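TadZ (Pseudomonas aeruginosa, PDB 4LDA) is assigned to the TadZ family of pilus assembly proteins and may bind and hydrolyse ATP; the part described is its N-terminal CheY-like domain. Local coordinates at residues T10-P13 against G14-D17; V62-G65 against A66-E69; T114-I117 against R118-G121. All coordinates share one frame; numbering follows the deposited sequence.

Overall arrangement
The three contacts lie along one CheY-like domain, a five-stranded parallel sheet with helices on both sides, and each is a local turn of chain. Contact 1 is at the surface, where the loop after strand 4-9 enters helix 13-22, and its chemistry is mostly polar: a carboxylate, an imidazole and a water. Contacts 2 and 3 are partly buried turns within helix 61-74 and helix 110-121, on opposite sides of the chain's centre, their centres about 24 Å apart. Both repeat the i to i+4 backbone bonding, but contact 2 faces strand 51-55 and helix 37-47, whereas the leucines of contact 3 reach three strands and its arginines are exposed.

Contact 1 of 3, residues T10-P13 against G14-D17; sequences TQHP and GELD
Glu15 packs against one face of the His12 ring and reaches back to the loop at the N-terminus of helix 13-22, where the chain leaving strand 4-9 enters the helix of the CheY-like fold. Its CG sits over that face of the imidazole, 3.7 Å from the centroid, a CH-pi contact shifted toward NE2. The two side chains cross at about a right angle, while ring and carboxylate planes are only 26° apart. With CG beside its own backbone N (chi1 -70°) and the chain extended beyond, Glu15 places OE1 2.8 Å from Gln11 N, which meets it nearly along the C-O axis with an N-H...O angle of 155°. OE2 is turned to Ser55 OG, its hydrogen-bonding partner, so both carboxylate oxygens are held and the group's rotation is probably restricted. Thr10 slides past Glu15 in the opposite direction, its CG2 3.7 Å from Glu15 CB. At the backbone, Glu15 N bonds to His12 O from above the carbonyl plane, and Asp17 N donates to Pro13 O at 3.1 Å, an i to i+4 bond. Tyr106 meets the His12 ring edge-to-face. A water that donates a weak bond to Glu15 OE2 lies at the ring's edge, in its plane, 3.0 Å from His12 NE2.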
ATOM      1  N   THR A  10       5.028   1.219  -6.854  1.00 57.97           N
ATOM      2  CA  THR A  10       4.671   0.308  -7.937  1.00 57.51           C
ATOM      3  C   THR A  10       5.923  -0.135  -8.654  1.00 64.34           C
ATOM      4  O   THR A  10       6.923   0.602  -8.649  1.00 66.17           O
ATOM      5  CB  THR A  10       3.683   0.999  -8.890  1.00 60.54           C
ATOM      6  OG1 THR A  10       4.242   2.244  -9.339  1.00 66.22           O
ATOM      7  CG2 THR A  10       2.326   1.248  -8.235  1.00 52.29           C
ATOM      8  N   GLN A  11       5.894  -1.334  -9.269  1.00 60.65           N
ATOM      9  CA  GLN A  11       7.090  -1.762  -9.981  1.00 63.00           C
ATOM     10  C   GLN A  11       6.880  -1.625 -11.524  1.00 70.34           C
ATOM     11  O   GLN A  11       7.840  -1.817 -12.277  1.00 72.21           O
ATOM     12  CB  GLN A  11       7.599  -3.154  -9.574  1.00 64.42           C
ATOM     13  CG  GLN A  11       6.644  -4.313  -9.572  1.00 71.24           C
ATOM     14  CD  GLN A  11       7.244  -5.486  -8.805  1.00 81.38           C
ATOM     15  OE1 GLN A  11       8.465  -5.590  -8.592  1.00 71.14           O
ATOM     16  NE2 GLN A  11       6.390  -6.418  -8.389  1.00 75.66           N
ATOM     17  N   HIS A  12       5.691  -1.152 -11.973  1.00 66.90           N
ATOM     18  CA  HIS A  12       5.439  -0.804 -13.375  1.00 67.54           C
ATOM     19  C   HIS A  12       4.240   0.195 -13.445  1.00 66.84           C
ATOM     20  O   HIS A  12       3.396   0.204 -12.548  1.00 63.02           O
ATOM     21  CB  HIS A  12       5.254  -2.024 -14.296  1.00 69.80           C
ATOM     22  CG  HIS A  12       3.997  -2.786 -14.109  1.00 72.40           C
ATOM     23  ND1 HIS A  12       2.874  -2.499 -14.859  1.00 74.12           N
ATOM     24  CD2 HIS A  12       3.745  -3.856 -13.319  1.00 73.43           C
ATOM     25  CE1 HIS A  12       1.962  -3.377 -14.479  1.00 72.43           C
ATOM     26  NE2 HIS A  12       2.445  -4.220 -13.558  1.00 72.29           N
ATOM     27  N   PRO A  13       4.214   1.091 -14.474  1.00 64.68           N
ATOM     28  CA  PRO A  13       3.173   2.150 -14.538  1.00 63.52           C
ATOM     29  C   PRO A  13       1.718   1.662 -14.600  1.00 67.14           C
ATOM     30  O   PRO A  13       0.824   2.396 -14.155  1.00 65.51           O
ATOM     31  CB  PRO A  13       3.498   2.890 -15.844  1.00 66.37           C
ATOM     32  CG  PRO A  13       4.917   2.615 -16.091  1.00 71.66           C
ATOM     33  CD  PRO A  13       5.187   1.245 -15.577  1.00 67.28           C
ATOM     34  N   GLY A  14       1.493   0.468 -15.166  1.00 64.04           N
ATOM     35  CA  GLY A  14       0.164  -0.122 -15.270  1.00 61.80           C
ATOM     36  C   GLY A  14      -0.500  -0.286 -13.918  1.00 62.00           C
ATOM     37  O   GLY A  14      -1.720  -0.155 -13.804  1.00 62.52           O
ATOM     38  N   GLU A  15       0.301  -0.555 -12.881  1.00 55.80           N
ATOM     39  CA  GLU A  15      -0.170  -0.698 -11.501  1.00 53.48           C
ATOM     40  C   GLU A  15      -0.644   0.637 -10.951  1.00 57.94           C
ATOM     41  O   GLU A  15      -1.687   0.686 -10.319  1.00 58.69           O
ATOM     42  CB  GLU A  15       0.921  -1.267 -10.590  1.00 54.54           C
ATOM     43  CG  GLU A  15       1.283  -2.715 -10.832  1.00 64.28           C
ATOM     44  CD  GLU A  15       2.449  -3.199  -9.988  1.00 81.51           C
ATOM     45  OE1 GLU A  15       3.344  -2.380  -9.682  1.00 70.11           O
ATOM     46  OE2 GLU A  15       2.483  -4.405  -9.658  1.00 78.71           O
ATOM     47  N   LEU A  16       0.125   1.715 -11.178  1.00 55.80           N
ATOM     48  CA  LEU A  16      -0.210   3.048 -10.702  1.00 55.20           C
ATOM     49  C   LEU A  16      -1.523   3.533 -11.331  1.00 61.30           C
ATOM     50  O   LEU A  16      -2.363   4.076 -10.610  1.00 62.35           O
ATOM     51  CB  LEU A  16       0.921   4.029 -10.987  1.00 55.74           C
ATOM     52  CG  LEU A  16       0.742   5.420 -10.373  1.00 59.88           C
ATOM     53  CD1 LEU A  16       0.794   5.373  -8.833  1.00 59.29           C
ATOM     54  CD2 LEU A  16       1.734   6.397 -10.950  1.00 59.98           C
ATOM     55  N   ASP A  17      -1.712   3.308 -12.646  1.00 57.50           N
ATOM     56  CA  ASP A  17      -2.934   3.677 -13.357  1.00 57.25           C
ATOM     57  C   ASP A  17      -4.135   2.927 -12.792  1.00 59.24           C
ATOM     58  O   ASP A  17      -5.166   3.547 -12.561  1.00 58.79           O
ATOM     59  CB  ASP A  17      -2.803   3.411 -14.866  1.00 61.34           C
ATOM     60  CG  ASP A  17      -1.836   4.334 -15.577  1.00 86.03           C
ATOM     61  OD1 ASP A  17      -1.690   5.497 -15.137  1.00 88.89           O
ATOM     62  OD2 ASP A  17      -1.269   3.918 -16.614  1.00 98.90           O
TER
HETATM   63  O   HOH W   1       2.215  -6.794 -11.991  1.00 58.12           O

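Contact 2 of 3, residues V62-G65 against A66-E69; sequences VSQG and ALVE
Leu67 and Gln64 lie side by side and point the same way on helix 61-74, the crossover helix of the beta-alpha-beta unit formed with strands 51-55 and 79-83 in this CheY-like domain. Followed outward, Leu67 begins with CB resting 3.3 Å from Gln64 O, with Ser63 O a little farther off. CG stands anti to the backbone N (chi1 178°), and from it CD2 turns back along the helix to touch Gln64 OE1 at 3.7 Å. This is a van der Waals contact between a methyl and an amide oxygen. Gln64 meets it by bending at chi2 (-67°), which brings OE1 alongside the leucine. Beyond this pair, Leu67 packs on Leu37 and Leu40 of helix 37-47, while Gln64 and the buried Val68 both rest on Ile54 of strand 51-55. Val68 also covers the backbone, with CG2 3.3 Å from Gln64 O. That same carbonyl accepts the Val68 N-H at 3.0 Å in a bond of 159°, part of an unbroken run of helical bonds from Ala66 to Glu69. In the last of them, Glu69 N donates to Gly65 O, and Glu69 CG lies 3.3 Å from that same oxygen.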
ATOM      1  N   VAL A  62      13.116  -9.169  -0.820  1.00 82.14           N
ATOM      2  CA  VAL A  62      14.065  -9.012   0.290  1.00 85.24           C
ATOM      3  C   VAL A  62      14.201  -7.509   0.675  1.00 89.14           C
ATOM      4  O   VAL A  62      13.989  -7.180   1.847  1.00 88.97           O
ATOM      5  CB  VAL A  62      15.439  -9.659  -0.040  1.00 92.87           C
ATOM      6  CG1 VAL A  62      16.477  -9.360   1.036  1.00 96.10           C
ATOM      7  CG2 VAL A  62      15.294 -11.169  -0.218  1.00 93.18           C
ATOM      8  N   SER A  63      14.516  -6.619  -0.296  1.00 85.48           N
ATOM      9  CA  SER A  63      14.688  -5.183  -0.040  1.00 85.28           C
ATOM     10  C   SER A  63      13.353  -4.479   0.290  1.00 86.56           C
ATOM     11  O   SER A  63      13.333  -3.642   1.194  1.00 87.33           O
ATOM     12  CB  SER A  63      15.350  -4.492  -1.231  1.00 89.83           C
ATOM     13  OG  SER A  63      14.622  -4.637  -2.441  1.00 98.42           O
ATOM     14  N   GLN A  64      12.252  -4.812  -0.421  1.00 79.07           N
ATOM     15  CA  GLN A  64      10.951  -4.182  -0.185  1.00 74.97           C
ATOM     16  C   GLN A  64      10.328  -4.670   1.126  1.00 76.40           C
ATOM     17  O   GLN A  64       9.658  -3.885   1.793  1.00 74.82           O
ATOM     18  CB  GLN A  64       9.976  -4.422  -1.349  1.00 73.87           C
ATOM     19  CG  GLN A  64      10.345  -3.758  -2.669  1.00 74.94           C
ATOM     20  CD  GLN A  64      10.285  -2.262  -2.617  1.00 94.28           C
ATOM     21  OE1 GLN A  64      11.218  -1.602  -2.137  1.00 93.28           O
ATOM     22  NE2 GLN A  64       9.202  -1.695  -3.169  1.00 85.51           N
ATOM     23  N   GLY A  65      10.566  -5.936   1.485  1.00 72.80           N
ATOM     24  CA  GLY A  65      10.090  -6.538   2.729  1.00 72.57           C
ATOM     25  C   GLY A  65      10.693  -5.837   3.924  1.00 78.26           C
ATOM     26  O   GLY A  65       9.984  -5.514   4.884  1.00 77.38           O
ATOM     27  N   ALA A  66      12.007  -5.531   3.826  1.00 77.25           N
ATOM     28  CA  ALA A  66      12.772  -4.791   4.834  1.00 79.49           C
ATOM     29  C   ALA A  66      12.231  -3.368   4.990  1.00 81.28           C
ATOM     30  O   ALA A  66      12.189  -2.850   6.106  1.00 82.48           O
ATOM     31  CB  ALA A  66      14.238  -4.753   4.449  1.00 82.97           C
ATOM     32  N   LEU A  67      11.797  -2.754   3.869  1.00 74.26           N
ATOM     33  CA  LEU A  67      11.207  -1.419   3.824  1.00 72.01           C
ATOM     34  C   LEU A  67       9.860  -1.415   4.556  1.00 72.16           C
ATOM     35  O   LEU A  67       9.636  -0.522   5.369  1.00 71.63           O
ATOM     36  CB  LEU A  67      11.049  -0.948   2.362  1.00 70.31           C
ATOM     37  CG  LEU A  67      10.415   0.411   2.121  1.00 73.67           C
ATOM     38  CD1 LEU A  67      11.202   1.486   2.798  1.00 76.01           C
ATOM     39  CD2 LEU A  67      10.350   0.718   0.652  1.00 73.95           C
ATOM     40  N   VAL A  68       8.992  -2.420   4.295  1.00 66.35           N
ATOM     41  CA  VAL A  68       7.691  -2.570   4.965  1.00 64.53           C
ATOM     42  C   VAL A  68       7.933  -2.654   6.481  1.00 71.07           C
ATOM     43  O   VAL A  68       7.260  -1.943   7.231  1.00 70.88           O
ATOM     44  CB  VAL A  68       6.871  -3.784   4.437  1.00 65.60           C
ATOM     45  CG1 VAL A  68       5.584  -3.976   5.235  1.00 63.60           C
ATOM     46  CG2 VAL A  68       6.552  -3.624   2.956  1.00 63.24           C
ATOM     47  N   GLU A  69       8.937  -3.470   6.909  1.00 69.51           N
ATOM     48  CA  GLU A  69       9.328  -3.650   8.312  1.00 71.82           C
ATOM     49  C   GLU A  69       9.704  -2.301   8.961  1.00 77.61           C
ATOM     50  O   GLU A  69       9.246  -2.014  10.069  1.00 78.14           O
ATOM     51  CB  GLU A  69      10.496  -4.646   8.429  1.00 75.72           C
ATOM     52  CG  GLU A  69      10.109  -6.097   8.169  1.00 85.05           C
ATOM     53  CD  GLU A  69      11.222  -7.132   8.095  1.00 99.69           C
ATOM     54  OE1 GLU A  69      12.381  -6.804   8.443  1.00 97.75           O
ATOM     55  OE2 GLU A  69      10.927  -8.282   7.692  1.00 83.33           O
TER

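Contact 3 of 3, residues T114-I117 against R118-G121; sequences TGLI and RRLG
Arg119 lays its guanidinium over the backbone of Gly115 and Leu116, one turn earlier in helix 110-121, the last helix of the CheY-like domain. Leu116 CA lies 3.7 Å from the plane of the flat group, over one face and toward its rim. The side chain gets there by folding back: CG is set beside the backbone N and 3.3 Å from Gly115 O, and a bend at chi3 (-50°) turns the far end back toward the helix N-terminus. NH1 then lies near Gly115 C, and NH2 comes 3.8 Å from Leu116 CD1. Arginine and leucine cross at about a right angle. Four backbone bonds tie the turn together, from Arg118 N to Thr114 O through Gly121 N to Ile117 O. Among them, Leu120 N donates to Leu116 O at 2.9 Å, and Leu120 CG packs 3.3 Å from Leu116 O. Leu116 packs on Val81 and Ile104, Leu120 on Val51 and Val81, and the buried Ile117 on Val51 and Phe53. The helix thus turns its leucines and isoleucine inward, while Arg118 and Arg119 lie on its exposed side. Unlike the crossed arginine and leucine, Leu116 and Leu120 run side by side in the same direction, and both pack against the sheet with their CD1 methyls 3.9 Å apart.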
ATOM      1  N   THR A 114     -11.999  -0.265  -3.587  1.00 52.88           N
ATOM      2  CA  THR A 114     -12.845   0.699  -2.852  1.00 52.45           C
ATOM      3  C   THR A 114     -13.405   0.037  -1.596  1.00 57.44           C
ATOM      4  O   THR A 114     -13.544   0.709  -0.572  1.00 58.75           O
ATOM      5  CB  THR A 114     -13.972   1.271  -3.718  1.00 52.91           C
ATOM      6  OG1 THR A 114     -14.725   0.192  -4.258  1.00 59.22           O
ATOM      7  CG2 THR A 114     -13.463   2.144  -4.831  1.00 44.12           C
ATOM      8  N   GLY A 115     -13.691  -1.266  -1.681  1.00 52.21           N
ATOM      9  CA  GLY A 115     -14.172  -2.064  -0.563  1.00 51.64           C
ATOM     10  C   GLY A 115     -13.139  -2.170   0.536  1.00 56.31           C
ATOM     11  O   GLY A 115     -13.467  -1.995   1.717  1.00 59.23           O
ATOM     12  N   LEU A 116     -11.879  -2.437   0.149  1.00 50.51           N
ATOM     13  CA  LEU A 116     -10.740  -2.521   1.052  1.00 50.87           C
ATOM     14  C   LEU A 116     -10.489  -1.186   1.775  1.00 55.23           C
ATOM     15  O   LEU A 116     -10.247  -1.194   2.975  1.00 54.84           O
ATOM     16  CB  LEU A 116      -9.498  -2.927   0.239  1.00 50.63           C
ATOM     17  CG  LEU A 116      -8.115  -2.816   0.911  1.00 55.44           C
ATOM     18  CD1 LEU A 116      -8.002  -3.705   2.117  1.00 55.37           C
ATOM     19  CD2 LEU A 116      -7.046  -3.156  -0.047  1.00 57.65           C
ATOM     20  N   ILE A 117     -10.562  -0.055   1.052  1.00 52.18           N
ATOM     21  CA  ILE A 117     -10.350   1.293   1.597  1.00 52.51           C
ATOM     22  C   ILE A 117     -11.465   1.628   2.591  1.00 57.04           C
ATOM     23  O   ILE A 117     -11.165   2.211   3.632  1.00 58.01           O
ATOM     24  CB  ILE A 117     -10.244   2.338   0.444  1.00 54.89           C
ATOM     25  CG1 ILE A 117      -8.981   2.077  -0.392  1.00 53.78           C
ATOM     26  CG2 ILE A 117     -10.315   3.795   0.908  1.00 55.32           C
ATOM     27  CD1 ILE A 117      -7.586   1.982   0.346  1.00 57.83           C
ATOM     28  N   ARG A 118     -12.722   1.250   2.289  1.00 54.47           N
ATOM     29  CA  ARG A 118     -13.862   1.390   3.211  1.00 56.94           C
ATOM     30  C   ARG A 118     -13.596   0.688   4.528  1.00 63.07           C
ATOM     31  O   ARG A 118     -13.778   1.290   5.598  1.00 64.60           O
ATOM     32  CB  ARG A 118     -15.144   0.778   2.612  1.00 59.32           C
ATOM     33  CG  ARG A 118     -16.122   1.699   1.911  1.00 76.65           C
ATOM     34  CD  ARG A 118     -17.424   0.940   1.643  1.00 99.82           C
ATOM     35  NE  ARG A 118     -18.216   0.707   2.865  1.00121.05           N
ATOM     36  CZ  ARG A 118     -18.275  -0.438   3.546  1.00137.00           C
ATOM     37  NH1 ARG A 118     -17.595  -1.503   3.134  1.00125.26           N
ATOM     38  NH2 ARG A 118     -19.023  -0.530   4.639  1.00123.50           N
ATOM     39  N   ARG A 119     -13.173  -0.614   4.425  1.00 58.45           N
ATOM     40  CA  ARG A 119     -12.903  -1.491   5.556  1.00 59.60           C
ATOM     41  C   ARG A 119     -11.778  -0.941   6.417  1.00 62.67           C
ATOM     42  O   ARG A 119     -11.929  -0.896   7.635  1.00 62.58           O
ATOM     43  CB  ARG A 119     -12.568  -2.924   5.110  1.00 62.64           C
ATOM     44  CG  ARG A 119     -13.737  -3.715   4.536  1.00 80.63           C
ATOM     45  CD  ARG A 119     -13.441  -5.213   4.395  1.00 95.15           C
ATOM     46  NE  ARG A 119     -12.185  -5.556   3.705  1.00102.06           N
ATOM     47  CZ  ARG A 119     -12.076  -5.830   2.408  1.00110.65           C
ATOM     48  NH1 ARG A 119     -13.148  -5.793   1.621  1.00 88.63           N
ATOM     49  NH2 ARG A 119     -10.897  -6.151   1.887  1.00100.67           N
ATOM     50  N   LEU A 120     -10.676  -0.496   5.788  1.00 58.86           N
ATOM     51  CA  LEU A 120      -9.526   0.066   6.491  1.00 59.79           C
ATOM     52  C   LEU A 120      -9.863   1.399   7.179  1.00 68.03           C
ATOM     53  O   LEU A 120      -9.259   1.698   8.217  1.00 72.09           O
ATOM     54  CB  LEU A 120      -8.354   0.268   5.540  1.00 58.06           C
ATOM     55  CG  LEU A 120      -7.647  -0.974   4.997  1.00 60.57           C
ATOM     56  CD1 LEU A 120      -6.604  -0.555   3.984  1.00 59.49           C
ATOM     57  CD2 LEU A 120      -7.007  -1.810   6.110  1.00 60.62           C
ATOM     58  N   GLY A 121     -10.824   2.151   6.621  1.00 62.04           N
ATOM     59  CA  GLY A 121     -11.299   3.413   7.183  1.00 62.89           C
ATOM     60  C   GLY A 121     -12.172   3.224   8.407  1.00 70.49           C
ATOM     61  O   GLY A 121     -12.081   4.002   9.366  1.00 73.54           O
TER